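Local coordinates for protein GCN5-related N-acetyltransferase (Arthrobacter sp., PDB 2R1I) that is a putative acetyltransferase of the GNAT family, which probably transfers the acetyl group of acetyl-CoA to an amine of a substrate not yet identified, at residues V72-G76 with E77-G81. Residues are numbered along the deposited sequence; the frame is centred on the assembly and turned at random.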
ATOM      1  N   VAL A  72      -8.425   3.341  12.788  1.00 22.58           N
ATOM      2  CA  VAL A  72      -8.012   2.379  13.827  1.00 22.04           C
ATOM      3  C   VAL A  72      -9.289   1.816  14.461  1.00 23.89           C
ATOM      4  O   VAL A  72     -10.215   2.559  14.804  1.00 24.21           O
ATOM      5  CB  VAL A  72      -7.089   2.973  14.880  1.00 25.08           C
ATOM      6  CG1 VAL A  72      -6.875   1.964  16.050  1.00 24.84           C
ATOM      7  CG2 VAL A  72      -5.768   3.457  14.214  1.00 24.19           C
ATOM      8  N   LEU A  73      -9.335   0.483  14.517  1.00 24.26           N
ATOM      9  CA  LEU A  73     -10.432  -0.268  15.190  1.00 22.93           C
ATOM     10  C   LEU A  73      -9.885  -0.856  16.490  1.00 22.23           C
ATOM     11  O   LEU A  73      -8.733  -1.354  16.515  1.00 23.97           O
ATOM     12  CB  LEU A  73     -11.086  -1.354  14.319  1.00 22.25           C
ATOM     13  CG  LEU A  73     -11.683  -0.917  12.983  1.00 29.37           C
ATOM     14  CD1 LEU A  73     -12.264  -2.094  12.231  1.00 31.12           C
ATOM     15  CD2 LEU A  73     -12.706   0.196  13.178  1.00 31.15           C
ATOM     16  N   LEU A  74     -10.699  -0.800  17.559  1.00 23.15           N
ATOM     17  CA  LEU A  74     -10.340  -1.277  18.881  1.00 23.87           C
ATOM     18  C   LEU A  74     -11.287  -2.406  19.301  1.00 25.08           C
ATOM     19  O   LEU A  74     -12.491  -2.310  19.075  1.00 27.22           O
ATOM     20  CB  LEU A  74     -10.451  -0.164  19.920  1.00 23.46           C
ATOM     21  CG  LEU A  74      -9.515   1.030  19.717  1.00 26.94           C
ATOM     22  CD1 LEU A  74      -9.867   2.145  20.656  1.00 27.92           C
ATOM     23  CD2 LEU A  74      -8.088   0.586  19.919  1.00 27.43           C
ATOM     24  N   ALA A  75     -10.705  -3.455  19.876  1.00 26.34           N
ATOM     25  CA  ALA A  75     -11.426  -4.639  20.392  1.00 28.74           C
ATOM     26  C   ALA A  75     -11.130  -4.772  21.887  1.00 29.05           C
ATOM     27  O   ALA A  75      -9.964  -4.735  22.307  1.00 27.11           O
ATOM     28  CB  ALA A  75     -10.965  -5.868  19.680  1.00 28.82           C
ATOM     29  N   GLY A  76     -12.190  -4.929  22.666  1.00 34.06           N
ATOM     30  CA  GLY A  76     -12.083  -5.129  24.109  1.00 35.46           C
ATOM     31  C   GLY A  76     -12.470  -3.893  24.886  1.00 36.61           C
ATOM     32  O   GLY A  76     -12.431  -2.785  24.389  1.00 31.97           O
ATOM     33  N   GLU A  77     -12.879  -4.094  26.136  1.00 38.50           N
ATOM     34  CA  GLU A  77     -13.066  -2.970  27.026  1.00 41.00           C
ATOM     35  C   GLU A  77     -12.562  -3.421  28.400  1.00 40.01           C
ATOM     36  O   GLU A  77     -13.198  -4.231  29.057  1.00 41.86           O
ATOM     37  CB  GLU A  77     -14.533  -2.518  27.032  1.00 42.50           C
ATOM     38  CG  GLU A  77     -14.782  -1.214  27.814  1.00 49.56           C
ATOM     39  CD  GLU A  77     -13.837  -0.081  27.412  1.00 57.10           C
ATOM     40  OE1 GLU A  77     -13.770   0.241  26.200  1.00 56.70           O
ATOM     41  OE2 GLU A  77     -13.163   0.481  28.314  1.00 59.05           O
ATOM     42  N   PRO A  78     -11.360  -2.967  28.795  1.00 37.71           N
ATOM     43  CA  PRO A  78     -10.525  -2.007  28.066  1.00 36.04           C
ATOM     44  C   PRO A  78     -10.000  -2.614  26.758  1.00 30.61           C
ATOM     45  O   PRO A  78      -9.929  -3.834  26.627  1.00 26.70           O
ATOM     46  CB  PRO A  78      -9.364  -1.765  29.034  1.00 37.32           C
ATOM     47  CG  PRO A  78      -9.261  -3.053  29.799  1.00 40.68           C
ATOM     48  CD  PRO A  78     -10.691  -3.454  30.019  1.00 35.48           C
ATOM     49  N   PRO A  79      -9.639  -1.772  25.773  1.00 30.00           N
ATOM     50  CA  PRO A  79      -9.103  -2.377  24.544  1.00 30.50           C
ATOM     51  C   PRO A  79      -7.802  -3.191  24.729  1.00 31.98           C
ATOM     52  O   PRO A  79      -6.846  -2.727  25.379  1.00 30.68           O
ATOM     53  CB  PRO A  79      -8.864  -1.173  23.638  1.00 30.65           C
ATOM     54  CG  PRO A  79      -9.595  -0.021  24.243  1.00 34.58           C
ATOM     55  CD  PRO A  79      -9.732  -0.311  25.708  1.00 29.47           C
ATOM     56  N   THR A  80      -7.788  -4.404  24.182  1.00 30.03           N
ATOM     57  CA  THR A  80      -6.593  -5.263  24.211  1.00 30.82           C
ATOM     58  C   THR A  80      -6.077  -5.703  22.838  1.00 29.76           C
ATOM     59  O   THR A  80      -5.055  -6.414  22.734  1.00 30.52           O
ATOM     60  CB  THR A  80      -6.848  -6.501  25.061  1.00 29.97           C
ATOM     61  OG1 THR A  80      -7.940  -7.244  24.508  1.00 29.46           O
ATOM     62  CG2 THR A  80      -7.182  -6.088  26.502  1.00 30.08           C
ATOM     63  N   GLY A  81      -6.789  -5.295  21.807  1.00 27.41           N
ATOM     64  CA  GLY A  81      -6.386  -5.511  20.414  1.00 25.44           C
ATOM     65  C   GLY A  81      -6.805  -4.354  19.526  1.00 26.18           C
ATOM     66  O   GLY A  81      -7.766  -3.646  19.795  1.00 25.78           O
TER
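Ala-75 and Gly-81 face each other as an antiparallel hydrogen-bonded pair, their CA atoms 5.1 Å apart, where the chain doubles back from the end of one strand to the start of the next. The Ala-75 N to Gly-81 O bond is 2.9 Å long and nearly straight at the hydrogen, though its donor is tilted 33° from the plane of the Gly-81 carbonyl, whereas the return bond from Gly-81 N to Ala-75 O is longer, at 3.3 Å. Ala-75 O also accepts Thr-80 N at 2.9 Å, and both of its donors lie in the carbonyl plane. One carbonyl thus serves two successive N-H groups, and with Thr-80 and Gly-81 both set against Ala-75 the arrangement illustrates a classic beta bulge at the base of a hairpin turn.

Gly-76 adopts a positive phi of 105°, a backbone conformation that glycine takes up readily, and the peptide bond before Pro-78 is cis. Pro-79 then sets its CA 3.4 Å from Ala-75 O in a CA-H...O contact. Its ring meets Leu-74 obliquely: with CG of Leu-74 anti to the carbonyl carbon (chi1 -63°), CD1 comes to 4.2 Å from Pro-79 CG, while CB and CD2 touch Pro-79 CB.

Leu-74 and Pro-79 both pack on Met-39 of helix 33-47. Ala-75 instead touches Leu-118 of helix 109-128, so the hairpin joining strands 70-75 and 81-88 meets helix 33-47 through one set of side chains and helix 109-128 through another.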